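PDB 5BP9: putative methyltransferase protein from Bacteroides fragilis, which probably transfers methyl groups from S-adenosylmethionine to an acceptor that is not established, and binds the product S-adenosyl-L-homocysteine. Local coordinates for residues R65-S70 with R230-D235; N169-I174 with M199-L204; D203-F208 with D222-I227; S127-S132 with V150-E155. All coordinates share one frame; numbering follows the deposited sequence. Where two conformers were deposited one is given.

Contact 1. Residues R65-S70 with R230-D235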
# COMPACT_ATOMS: atom_id res chain seq x y z
N ARG A 65 -17.22 4.11 12.41
CA ARG A 65 -16.02 4.76 11.95
C ARG A 65 -14.79 3.90 12.21
O ARG A 65 -14.66 3.25 13.25
CB ARG A 65 -15.86 6.10 12.64
CG ARG A 65 -17.04 7.05 12.48
CD ARG A 65 -17.48 7.27 11.05
NE ARG A 65 -18.65 8.15 10.97
CZ ARG A 65 -18.65 9.48 11.01
NH1 ARG A 65 -17.53 10.19 11.15
NH2 ARG A 65 -19.81 10.12 10.91
N LEU A 66 -13.90 3.90 11.23
CA LEU A 66 -12.59 3.26 11.36
C LEU A 66 -11.65 4.30 11.97
O LEU A 66 -11.28 5.26 11.32
CB LEU A 66 -12.10 2.75 10.00
CG LEU A 66 -10.72 2.10 9.97
CD1 LEU A 66 -10.64 0.88 10.92
CD2 LEU A 66 -10.39 1.74 8.53
N ARG A 67 -11.22 4.04 13.20
CA ARG A 67 -10.44 4.99 13.98
C ARG A 67 -8.96 4.66 13.86
O ARG A 67 -8.59 3.47 13.87
CB ARG A 67 -10.87 4.94 15.44
CG ARG A 67 -12.36 5.29 15.63
CD ARG A 67 -12.91 4.91 16.99
NE ARG A 67 -12.32 5.70 18.06
CZ ARG A 67 -12.55 5.49 19.36
NH1 ARG A 67 -13.33 4.48 19.75
NH2 ARG A 67 -11.95 6.27 20.26
N VAL A 68 -8.12 5.71 13.78
CA VAL A 68 -6.67 5.56 13.61
C VAL A 68 -5.95 6.36 14.67
O VAL A 68 -6.18 7.56 14.81
CB VAL A 68 -6.17 6.08 12.24
CG1 VAL A 68 -4.72 5.71 12.01
CG2 VAL A 68 -7.00 5.52 11.11
N PHE A 69 -5.08 5.67 15.41
CA PHE A 69 -4.26 6.25 16.46
C PHE A 69 -2.79 6.20 16.04
O PHE A 69 -2.42 5.40 15.19
CB PHE A 69 -4.43 5.50 17.78
CG PHE A 69 -5.84 5.44 18.30
CD1 PHE A 69 -6.71 4.45 17.87
CD2 PHE A 69 -6.26 6.31 19.30
CE1 PHE A 69 -8.01 4.37 18.36
CE2 PHE A 69 -7.54 6.22 19.80
CZ PHE A 69 -8.42 5.26 19.31
N SER A 70 -1.96 7.03 16.66
CA SER A 70 -0.54 7.09 16.33
C SER A 70 0.24 7.66 17.49
O SER A 70 -0.30 8.47 18.25
CB SER A 70 -0.38 8.01 15.13
OG SER A 70 0.96 8.30 14.83
N ARG A 230 -2.17 2.54 14.67
CA ARG A 230 -2.96 1.42 15.16
C ARG A 230 -4.41 1.78 14.91
O ARG A 230 -4.79 2.93 15.05
CB ARG A 230 -2.68 1.10 16.65
CG ARG A 230 -3.03 2.19 17.61
CD ARG A 230 -2.54 1.87 19.01
NE ARG A 230 -2.85 2.96 19.94
CZ ARG A 230 -2.14 4.08 20.10
NH1 ARG A 230 -1.03 4.34 19.37
NH2 ARG A 230 -2.55 4.97 21.01
N MSE A 231 -5.21 0.80 14.54
CA MSE A 231 -6.61 1.05 14.15
C MSE A 231 -7.56 0.32 15.05
O MSE A 231 -7.22 -0.72 15.67
CB MSE A 231 -6.83 0.64 12.70
CG MSE A 231 -6.05 1.58 11.77
SE MSE A 231 -6.36 1.08 9.88
CE MSE A 231 -5.48 -0.68 9.86
N GLN A 232 -8.75 0.91 15.18
CA GLN A 232 -9.84 0.33 15.96
C GLN A 232 -11.14 0.46 15.17
O GLN A 232 -11.38 1.50 14.60
CB GLN A 232 -9.97 1.02 17.33
CG GLN A 232 -11.17 0.53 18.13
CD GLN A 232 -11.42 1.31 19.38
OE1 GLN A 232 -10.68 2.22 19.72
NE2 GLN A 232 -12.51 0.98 20.06
N TYR A 233 -11.95 -0.60 15.16
CA TYR A 233 -13.27 -0.57 14.54
C TYR A 233 -14.22 -1.27 15.48
O TYR A 233 -14.04 -2.44 15.77
CB TYR A 233 -13.28 -1.29 13.18
CG TYR A 233 -14.64 -1.23 12.52
CD1 TYR A 233 -15.14 -0.03 12.03
CD2 TYR A 233 -15.46 -2.36 12.47
CE1 TYR A 233 -16.42 0.04 11.47
CE2 TYR A 233 -16.75 -2.29 11.92
CZ TYR A 233 -17.21 -1.09 11.40
OH TYR A 233 -18.47 -0.95 10.87
N LYS A 234 -15.23 -0.52 15.99
CA LYS A 234 -16.13 -1.06 17.03
C LYS A 234 -15.23 -1.54 18.18
O LYS A 234 -14.45 -0.73 18.68
CB LYS A 234 -17.08 -2.10 16.43
CG LYS A 234 -17.98 -1.51 15.35
CD LYS A 234 -19.01 -2.51 14.89
CE LYS A 234 -20.00 -1.92 13.91
NZ LYS A 234 -20.95 -2.95 13.40
N ASP A 235 -15.29 -2.82 18.56
CA ASP A 235 -14.47 -3.40 19.61
C ASP A 235 -13.35 -4.29 19.06
O ASP A 235 -12.83 -5.18 19.76
CB ASP A 235 -15.34 -4.16 20.62
CG ASP A 235 -16.07 -5.35 20.02
OD1 ASP A 235 -16.14 -5.48 18.78
OD2 ASP A 235 -16.62 -6.16 20.81
O HOH W 1 -15.59 2.32 15.63
O HOH W 2 -14.77 2.49 18.28
O HOH W 3 -13.92 2.51 22.49
O HOH W 4 -1.41 7.43 20.74

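Contact 2. Residues N169-I174 with M199-L204. With SAH (S-adenosyl-L-homocysteine), chain D.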
# COMPACT_ATOMS: atom_id res chain seq x y z
N ASN A 169 -0.24 5.55 -0.43
CA ASN A 169 1.00 5.49 0.31
C ASN A 169 1.58 4.09 0.25
O ASN A 169 1.70 3.38 1.27
CB ASN A 169 0.89 5.96 1.76
CG ASN A 169 2.24 6.22 2.35
OD1 ASN A 169 3.02 6.96 1.76
ND2 ASN A 169 2.57 5.57 3.48
N GLY A 170 1.94 3.69 -0.97
CA GLY A 170 2.47 2.39 -1.25
C GLY A 170 3.74 2.03 -0.52
O GLY A 170 4.00 0.87 -0.28
N SER A 171 4.51 3.04 -0.12
CA SER A 171 5.69 2.80 0.68
C SER A 171 5.36 2.24 2.06
O SER A 171 6.22 1.66 2.71
CB SER A 171 6.48 4.09 0.83
OG SER A 171 5.67 5.11 1.33
N GLY A 172 4.14 2.45 2.53
CA GLY A 172 3.76 2.12 3.87
C GLY A 172 4.17 0.77 4.37
O GLY A 172 4.74 0.64 5.46
N ILE A 173 3.90 -0.24 3.53
CA ILE A 173 4.13 -1.66 3.79
C ILE A 173 5.59 -1.97 4.16
O ILE A 173 5.88 -2.92 4.89
CB ILE A 173 3.62 -2.47 2.57
CG1 ILE A 173 2.09 -2.58 2.68
CG2 ILE A 173 4.16 -3.90 2.53
CD1 ILE A 173 1.40 -3.19 1.48
N ILE A 174 6.50 -1.17 3.61
CA ILE A 174 7.95 -1.34 3.89
C ILE A 174 8.26 -1.07 5.38
O ILE A 174 9.18 -1.68 5.96
CB ILE A 174 8.83 -0.49 2.95
CG1 ILE A 174 8.56 -0.88 1.49
CG2 ILE A 174 10.33 -0.65 3.29
CD1 ILE A 174 9.10 0.10 0.49
N MSE A 199 4.69 3.19 -7.40
CA MSE A 199 4.52 3.45 -5.96
C MSE A 199 4.28 4.90 -5.72
O MSE A 199 5.03 5.73 -6.22
CB MSE A 199 5.82 3.04 -5.22
CG MSE A 199 5.78 3.31 -3.69
SE MSE A 199 7.56 3.04 -2.88
CE MSE A 199 7.13 1.17 -2.79
N ASP A 200 3.28 5.22 -4.91
CA ASP A 200 3.07 6.59 -4.48
C ASP A 200 3.49 6.74 -3.01
O ASP A 200 3.44 5.81 -2.23
CB ASP A 200 1.63 7.03 -4.67
CG ASP A 200 0.71 6.42 -3.64
OD1 ASP A 200 0.71 5.20 -3.48
OD2 ASP A 200 0.04 7.15 -2.93
N SER A 201 3.94 7.94 -2.68
CA SER A 201 4.17 8.32 -1.28
C SER A 201 4.09 9.83 -1.13
O SER A 201 3.61 10.53 -2.02
CB SER A 201 5.53 7.77 -0.80
OG SER A 201 5.59 7.77 0.62
N SER A 202 4.58 10.32 -0.01
CA SER A 202 4.49 11.73 0.39
C SER A 202 5.74 12.12 1.15
O SER A 202 6.28 11.30 1.89
CB SER A 202 3.28 11.97 1.32
OG SER A 202 2.06 11.82 0.65
N ASP A 203 6.20 13.37 0.95
CA ASP A 203 7.22 13.97 1.83
C ASP A 203 6.53 14.64 3.00
O ASP A 203 5.92 15.69 2.83
CB ASP A 203 8.08 14.99 1.06
CG ASP A 203 9.25 15.47 1.85
OD1 ASP A 203 9.37 15.08 3.05
OD2 ASP A 203 10.07 16.23 1.26
N LEU A 204 6.63 14.05 4.19
CA LEU A 204 5.97 14.60 5.38
C LEU A 204 6.76 15.66 6.12
O LEU A 204 6.34 16.06 7.20
CB LEU A 204 5.61 13.48 6.39
CG LEU A 204 4.65 12.39 5.89
CD1 LEU A 204 4.22 11.55 7.08
CD2 LEU A 204 3.45 12.97 5.12
N SAH D . -4.53 -0.40 -1.53
CA SAH D . -5.79 -0.23 -0.72
CB SAH D . -5.58 -0.34 0.80
CG SAH D . -4.49 0.56 1.39
SD SAH D . -4.32 0.27 3.13
C SAH D . -6.44 1.09 -1.02
O SAH D . -5.90 1.90 -1.76
OXT SAH D . -7.53 1.41 -0.55
C5' SAH D . -2.93 -0.83 3.18
C4' SAH D . -3.32 -2.29 2.98
O4' SAH D . -2.11 -3.08 2.95
C3' SAH D . -4.20 -2.91 4.07
O3' SAH D . -5.35 -3.55 3.46
C2' SAH D . -3.28 -3.90 4.77
O2' SAH D . -3.91 -5.00 5.39
C1' SAH D . -2.33 -4.30 3.67
N9 SAH D . -1.01 -4.83 4.06
C8 SAH D . -0.22 -4.36 5.04
N7 SAH D . 0.92 -4.96 5.14
C5 SAH D . 0.90 -5.89 4.12
C6 SAH D . 1.82 -6.86 3.68
N6 SAH D . 3.02 -7.04 4.24
N1 SAH D . 1.47 -7.64 2.62
C2 SAH D . 0.26 -7.46 2.05
N3 SAH D . -0.69 -6.56 2.39
C4 SAH D . -0.31 -5.81 3.45
O HOH W 5 1.40 9.30 0.90

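Contact 3. Residues D203-F208 with D222-I227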
# COMPACT_ATOMS: atom_id res chain seq x y z
N ASP A 203 6.20 13.37 0.95
CA ASP A 203 7.22 13.97 1.83
C ASP A 203 6.53 14.64 3.00
O ASP A 203 5.92 15.69 2.83
CB ASP A 203 8.08 14.99 1.06
CG ASP A 203 9.25 15.47 1.85
OD1 ASP A 203 9.37 15.08 3.05
OD2 ASP A 203 10.07 16.23 1.26
N LEU A 204 6.63 14.05 4.19
CA LEU A 204 5.97 14.60 5.38
C LEU A 204 6.76 15.66 6.12
O LEU A 204 6.34 16.06 7.20
CB LEU A 204 5.61 13.48 6.39
CG LEU A 204 4.65 12.39 5.89
CD1 LEU A 204 4.22 11.55 7.08
CD2 LEU A 204 3.45 12.97 5.12
N ARG A 205 7.86 16.15 5.55
CA ARG A 205 8.72 17.10 6.26
C ARG A 205 7.93 18.27 6.83
O ARG A 205 8.16 18.68 7.96
CB ARG A 205 9.83 17.60 5.33
CG ARG A 205 10.81 18.57 5.99
CD ARG A 205 11.85 19.05 5.00
NE ARG A 205 12.88 18.06 4.78
CZ ARG A 205 13.90 17.87 5.61
NH1 ARG A 205 14.01 18.61 6.70
NH2 ARG A 205 14.81 16.94 5.35
N TYR A 206 7.01 18.80 6.03
CA TYR A 206 6.22 19.98 6.41
C TYR A 206 5.49 19.83 7.77
O TYR A 206 5.26 20.83 8.48
CB TYR A 206 5.23 20.36 5.28
CG TYR A 206 4.02 19.45 5.17
CD1 TYR A 206 4.09 18.23 4.49
CD2 TYR A 206 2.81 19.80 5.75
CE1 TYR A 206 2.98 17.40 4.40
CE2 TYR A 206 1.70 18.97 5.67
CZ TYR A 206 1.79 17.77 4.99
OH TYR A 206 0.68 16.97 4.91
N LEU A 207 5.12 18.59 8.12
CA LEU A 207 4.45 18.31 9.41
C LEU A 207 5.37 18.40 10.63
O LEU A 207 4.90 18.62 11.75
CB LEU A 207 3.80 16.92 9.37
CG LEU A 207 2.66 16.76 8.36
CD1 LEU A 207 2.25 15.31 8.33
CD2 LEU A 207 1.47 17.65 8.69
N PHE A 208 6.67 18.25 10.41
CA PHE A 208 7.66 18.21 11.47
C PHE A 208 8.43 19.49 11.65
O PHE A 208 9.43 19.51 12.37
CB PHE A 208 8.58 17.01 11.22
CG PHE A 208 7.87 15.71 11.41
CD1 PHE A 208 7.68 15.19 12.67
CD2 PHE A 208 7.32 15.06 10.33
CE1 PHE A 208 6.99 14.01 12.86
CE2 PHE A 208 6.62 13.87 10.50
CZ PHE A 208 6.46 13.34 11.76
N ASP A 222 15.74 8.82 14.07
CA ASP A 222 14.91 8.15 13.07
C ASP A 222 14.38 9.14 12.00
O ASP A 222 14.13 10.31 12.28
CB ASP A 222 13.73 7.42 13.76
N TYR A 223 14.18 8.62 10.79
CA TYR A 223 13.69 9.38 9.66
C TYR A 223 12.25 9.81 9.95
O TYR A 223 11.44 9.01 10.45
CB TYR A 223 13.76 8.52 8.39
CG TYR A 223 13.09 9.12 7.18
CD1 TYR A 223 13.54 10.31 6.62
CD2 TYR A 223 12.00 8.51 6.59
CE1 TYR A 223 12.94 10.87 5.50
CE2 TYR A 223 11.39 9.06 5.48
CZ TYR A 223 11.86 10.25 4.94
OH TYR A 223 11.24 10.82 3.84
N TYR A 224 11.92 11.07 9.64
CA TYR A 224 10.63 11.63 10.02
C TYR A 224 9.42 10.90 9.39
O TYR A 224 8.33 10.93 9.95
CB TYR A 224 10.54 13.13 9.72
CG TYR A 224 10.79 13.51 8.28
CD1 TYR A 224 9.81 13.37 7.31
CD2 TYR A 224 12.03 14.00 7.88
CE1 TYR A 224 10.07 13.71 5.98
CE2 TYR A 224 12.28 14.34 6.58
CZ TYR A 224 11.30 14.18 5.62
OH TYR A 224 11.60 14.54 4.33
N GLY A 225 9.62 10.26 8.24
CA GLY A 225 8.55 9.51 7.57
C GLY A 225 8.26 8.14 8.19
O GLY A 225 7.32 7.47 7.75
N GLU A 226 9.05 7.72 9.18
CA GLU A 226 8.80 6.45 9.90
C GLU A 226 7.75 6.70 11.00
O GLU A 226 8.09 7.10 12.14
CB GLU A 226 10.11 5.88 10.48
CG GLU A 226 11.06 5.38 9.39
CD GLU A 226 12.36 4.84 9.90
OE1 GLU A 226 12.76 5.16 11.04
OE2 GLU A 226 13.02 4.12 9.14
N ILE A 227 6.49 6.50 10.62
CA ILE A 227 5.30 6.74 11.45
C ILE A 227 4.84 5.38 11.98
O ILE A 227 5.10 4.35 11.40
CB ILE A 227 4.16 7.39 10.58
CG1 ILE A 227 4.64 8.69 9.94
CG2 ILE A 227 2.88 7.67 11.37
CD1 ILE A 227 5.23 9.66 10.92
O HOH W 6 8.14 11.50 4.11
O HOH W 7 13.91 15.26 3.47

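Contact 4. Residues S127-S132 with V150-E155. With SAH (S-adenosyl-L-homocysteine), chain D.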
# COMPACT_ATOMS: atom_id res chain seq x y z
N SER A 127 -3.43 -9.99 -9.99
CA SER A 127 -3.44 -10.78 -8.77
C SER A 127 -3.42 -9.79 -7.63
O SER A 127 -2.63 -8.84 -7.65
CB SER A 127 -2.19 -11.68 -8.73
OG SER A 127 -2.27 -12.71 -9.72
N ALA A 128 -4.28 -9.97 -6.64
CA ALA A 128 -4.35 -9.05 -5.50
C ALA A 128 -3.97 -9.82 -4.22
O ALA A 128 -4.38 -10.96 -4.03
CB ALA A 128 -5.76 -8.48 -5.40
N ILE A 129 -3.19 -9.17 -3.35
CA ILE A 129 -2.80 -9.79 -2.08
C ILE A 129 -3.07 -8.82 -0.92
O ILE A 129 -3.00 -7.59 -1.09
CB ILE A 129 -1.34 -10.26 -2.07
CG1 ILE A 129 -0.33 -9.10 -2.16
CG2 ILE A 129 -1.10 -11.34 -3.12
CD1 ILE A 129 1.08 -9.54 -1.82
N ASP A 130 -3.38 -9.38 0.24
CA ASP A 130 -3.52 -8.60 1.46
C ASP A 130 -3.36 -9.54 2.64
O ASP A 130 -3.68 -10.72 2.55
CB ASP A 130 -4.90 -7.89 1.52
CG ASP A 130 -4.88 -6.64 2.36
OD1 ASP A 130 -4.75 -6.79 3.61
OD2 ASP A 130 -4.97 -5.52 1.78
N ILE A 131 -2.88 -9.00 3.76
CA ILE A 131 -2.77 -9.80 4.99
C ILE A 131 -4.07 -9.85 5.80
O ILE A 131 -4.16 -10.63 6.74
CB ILE A 131 -1.62 -9.30 5.90
CG1 ILE A 131 -1.82 -7.82 6.28
CG2 ILE A 131 -0.27 -9.55 5.21
CD1 ILE A 131 -0.82 -7.29 7.30
N SER A 132 -5.05 -9.02 5.44
CA SER A 132 -6.34 -8.93 6.15
C SER A 132 -7.29 -10.03 5.66
O SER A 132 -7.66 -10.01 4.48
CB SER A 132 -6.98 -7.57 5.91
OG SER A 132 -8.36 -7.59 6.25
N VAL A 150 -2.00 -13.24 1.71
CA VAL A 150 -0.59 -13.51 1.84
C VAL A 150 0.17 -12.20 2.04
O VAL A 150 -0.23 -11.13 1.56
CB VAL A 150 -0.08 -14.35 0.65
CG1 VAL A 150 -0.19 -13.56 -0.65
CG2 VAL A 150 1.35 -14.87 0.90
N ASN A 151 1.22 -12.32 2.84
CA ASN A 151 2.13 -11.21 3.14
C ASN A 151 3.12 -11.08 1.98
O ASN A 151 3.75 -12.07 1.61
CB ASN A 151 2.87 -11.48 4.45
CG ASN A 151 3.62 -10.28 4.99
OD1 ASN A 151 4.35 -9.61 4.26
ND2 ASN A 151 3.46 -10.02 6.27
N LEU A 152 3.28 -9.87 1.42
CA LEU A 152 4.24 -9.62 0.36
C LEU A 152 5.62 -10.23 0.62
O LEU A 152 6.26 -10.73 -0.30
CB LEU A 152 4.39 -8.09 0.18
CG LEU A 152 5.43 -7.59 -0.83
CD1 LEU A 152 5.00 -7.97 -2.24
CD2 LEU A 152 5.64 -6.10 -0.72
N PHE A 153 6.06 -10.17 1.89
CA PHE A 153 7.40 -10.58 2.27
C PHE A 153 7.57 -12.08 2.54
O PHE A 153 8.70 -12.55 2.77
CB PHE A 153 7.88 -9.76 3.46
CG PHE A 153 7.93 -8.30 3.17
CD1 PHE A 153 8.87 -7.80 2.27
CD2 PHE A 153 7.03 -7.43 3.76
CE1 PHE A 153 8.89 -6.45 1.99
CE2 PHE A 153 7.07 -6.08 3.48
CZ PHE A 153 8.00 -5.59 2.60
N ASP A 154 6.48 -12.83 2.46
CA ASP A 154 6.50 -14.28 2.74
C ASP A 154 7.49 -14.93 1.78
O ASP A 154 7.37 -14.77 0.57
CB ASP A 154 5.07 -14.83 2.56
CG ASP A 154 4.89 -16.25 3.04
OD1 ASP A 154 5.83 -17.06 2.94
OD2 ASP A 154 3.77 -16.56 3.50
N GLU A 155 8.46 -15.69 2.32
CA GLU A 155 9.45 -16.38 1.50
C GLU A 155 8.79 -17.37 0.55
O GLU A 155 9.39 -17.72 -0.48
CB GLU A 155 10.47 -17.11 2.38
CG GLU A 155 11.36 -16.17 3.18
CD GLU A 155 10.80 -15.77 4.54
OE1 GLU A 155 9.61 -16.11 4.88
OE2 GLU A 155 11.58 -15.10 5.27
N SAH D . -4.53 -0.40 -1.53
CA SAH D . -5.79 -0.23 -0.72
CB SAH D . -5.58 -0.34 0.80
CG SAH D . -4.49 0.56 1.39
SD SAH D . -4.32 0.27 3.13
C SAH D . -6.44 1.09 -1.02
O SAH D . -5.90 1.90 -1.76
OXT SAH D . -7.53 1.41 -0.55
C5' SAH D . -2.93 -0.83 3.18
C4' SAH D . -3.32 -2.29 2.98
O4' SAH D . -2.11 -3.08 2.95
C3' SAH D . -4.20 -2.91 4.07
O3' SAH D . -5.35 -3.55 3.46
C2' SAH D . -3.28 -3.90 4.77
O2' SAH D . -3.91 -5.00 5.39
C1' SAH D . -2.33 -4.30 3.67
N9 SAH D . -1.01 -4.83 4.06
C8 SAH D . -0.22 -4.36 5.04
N7 SAH D . 0.92 -4.96 5.14
C5 SAH D . 0.90 -5.89 4.12
C6 SAH D . 1.82 -6.86 3.68
N6 SAH D . 3.02 -7.04 4.24
N1 SAH D . 1.47 -7.64 2.62
C2 SAH D . 0.26 -7.46 2.05
N3 SAH D . -0.69 -6.56 2.39
C4 SAH D . -0.31 -5.81 3.45

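Contact 1. Residues R65-S70 with R230-D235
Strands 66-69 and 230-233 form an antiparallel pair in which R67 faces Q232 and F69 faces R230, at the middle of a four-stranded sheet separate from the large mixed sheet of the protein. Both are hydrogen-bonded pairs. F69 N reaches R230 O at 2.8 Å and almost straight (175°), whereas the return bond from R230 N to F69 O is noticeably bent (145°). Q232 N and R67 O are 2.9 Å apart, and V68 and M231 fill the non-hydrogen-bonded position between the two pairs.

One face of the sheet carries R67, Q232 and R230, together with F69, packed alongside one another. R230 starts between its backbone N and carbonyl carbon (chi1 63°) and then runs extended, which lays one face of its guanidinium on CB of F69, with CZ 3.6 Å from that atom. A water bound to R230 NH2 at 2.7 Å ties the same group to S70 O. Beside them, OE1 of Q232 sits above the guanidinium face of R67, with no hydrogen bond to it; R67 NE is instead salt-bridged to E75. The Q232 amide is held by its other end, NE2 donating to K234 O at 2.9 Å within the amide plane.

Such an arrangement is an example of an amphipathic antiparallel sheet, whose other face is buried and largely apolar. There the selenomethionine M231 lies alongside V68, and L66 crosses Y233 at about a right angle, CD1 meeting CB at 4.1 Å. Helix 49-60 packs onto this side through M50, A52 and A53, D56 receives the Y233 hydroxyl, and M231 also touches the bound polyether.

Contact 2. Residues N169-I174 with M199-L204
OD1 of N169 is gripped by two donors: the hydroxyl of S201, with OG at 2.9 Å, and a water at 3.0 Å that also meets S202 OG. The S201 hydroxyl arrives only slightly tilted from the carbonyl plane of the amide. The other end of that amide, ND2, donates to L244 O, so both ends of the group are fixed and its rotation is settled.

The carboxylate of D200 does the matching work for the backbone of the loop. Its CG is turned between the backbone N and the carbonyl carbon (chi1 75°), which swings the two oxygens back over the start of 169-174. N169 N meets OD2 at 3.0 Å on the syn side, while G170 N comes to OD1 from above the carboxylate plane at 3.2 Å. One acidic group thus collects two successive amides, an economical way of pinning a loop to a strand. A weak bond from G170 N to D200 O adds to this.

Farther along, the contact turns apolar: the bent end of selenomethionine M199 reaches I174, CE to CD1 4.0 Å. I173 faces the other way and lies against the adenine of S-adenosyl-L-homocysteine; in the conformer given, its CG1 is 3.6 Å from N7. The loop follows strand 161-166 of the Rossmann-like sheet and leads to helix 180-190, whose F183 packs on both I174 and M199, while strand 195-202 runs between 161-166 and 272-279.

Contact 3. Residues D203-F208 with D222-I227
Y224 and D203 meet through a short hydrogen bond, Y224 OH donating to D203 OD1 at 2.6 Å. The donor comes in on the syn side, and ring and carboxylate are nearly coplanar, their planes 16° apart. R205 lies across the same ring, its CA standing over one face. In one of its two conformers the R205 guanidinium, turned steeply against the ring, has CE2 of Y224 over one of its own faces, and a water links its NH2 to Y224 OH.

Y224 CG sits between its backbone N and carbonyl carbon (chi1 57°), which sends the ring to D203 while CB faces the F208 ring in a CH-pi contact, 4.1 Å from the centroid and 23° off the normal. I227 touches the edge of that phenylalanine, CD1 to CZ 4.0 Å, and meets L204 tip to tip, CG1 to CD1 4.1 Å.

What positions this first shell is largely local. R205 N bonds to D203 OD1 at 3.1 Å, closing an Asx turn that leads into a short 3-10 turn ending at L207. On the partner side, a type I turn from Y223 to E226, which runs into strand 226-233, brings Y223 onto the face of the Y224 ring opposite R205. Beyond these, E226 forms a salt bridge with R176.

D203 OD1 receives Y224 OH and R205 N from opposite faces of its plane, a setting that would be expected to favour the charged carboxylate, while the tyrosine hydroxyl both donates and accepts.

Contact 4. Residues S127-S132 with V150-E155
V150 and I129 press together by their branched ends, with I131 extending the same apolar seam toward the ligand. CG1 of V150 is modelled 3.4 Å from CG2 of I129, although a second conformer of V150 makes that tight value doubtful. I129 sends its other branch onward to L152, CD1 to CB 4.1 Å. V150 N also makes a weak bond to D130 O, but V150 O is buried here with no hydrogen-bonding partner in the model.

I131 touches both N151 and the ligand. Its CG2 rests on CA of N151 at 3.6 Å, while CG1, set between the backbone N and the carbonyl carbon (chi1 58°), carries CD1 along the adenine to 3.6 Å from N7.

The seam joins the end of strand 125-130 to the loop after strand 147-149 in the Rossmann-like methyltransferase fold, and the cofactor site lies along it. As in many class I methyltransferases, the acidic residue near the C-terminal end of the second strand of the chain's mixed sheet takes the ribose: D130 OD1 accepts O2' at 2.7 Å and OD2 accepts O3' at 2.6 Å. OD1 spends its anti lone pair on S132 N in an Asx turn, and OD2 is also met by G111 N of what is probably the family's glycine-rich loop.

After strand 147-149 the chain reads the base. L152 N donates to N1 of the adenine at 3.1 Å and almost straight (174°); N151 OD1 weakly accepts from N6 and also takes F153 N, an Asx turn that fixes the amide beside the purine.

How the contacts relate
Along the chain, contact 1 brackets the rest: its strand 66-69 precedes them all and 230-235 follows, with contact 4, then contact 2, then contact 3 between. Contacts 2 and 4 both reach the mixed sheet, with centres about 17 Å apart; they touch where I173 packs on L152 and F153, and both meet S-adenosyl-L-homocysteine. Contact 3 starts at D203 and L204, where contact 2 ends, and carries the chain from strand 195-202 to strand 226-233, which contact 1 shares. S70 and I227 join contacts 1 and 3, whose centres lie about 22 Å apart. The cofactor-binding sheet is thus linked to the small antiparallel sheet, which holds M231 of the polyether pocket.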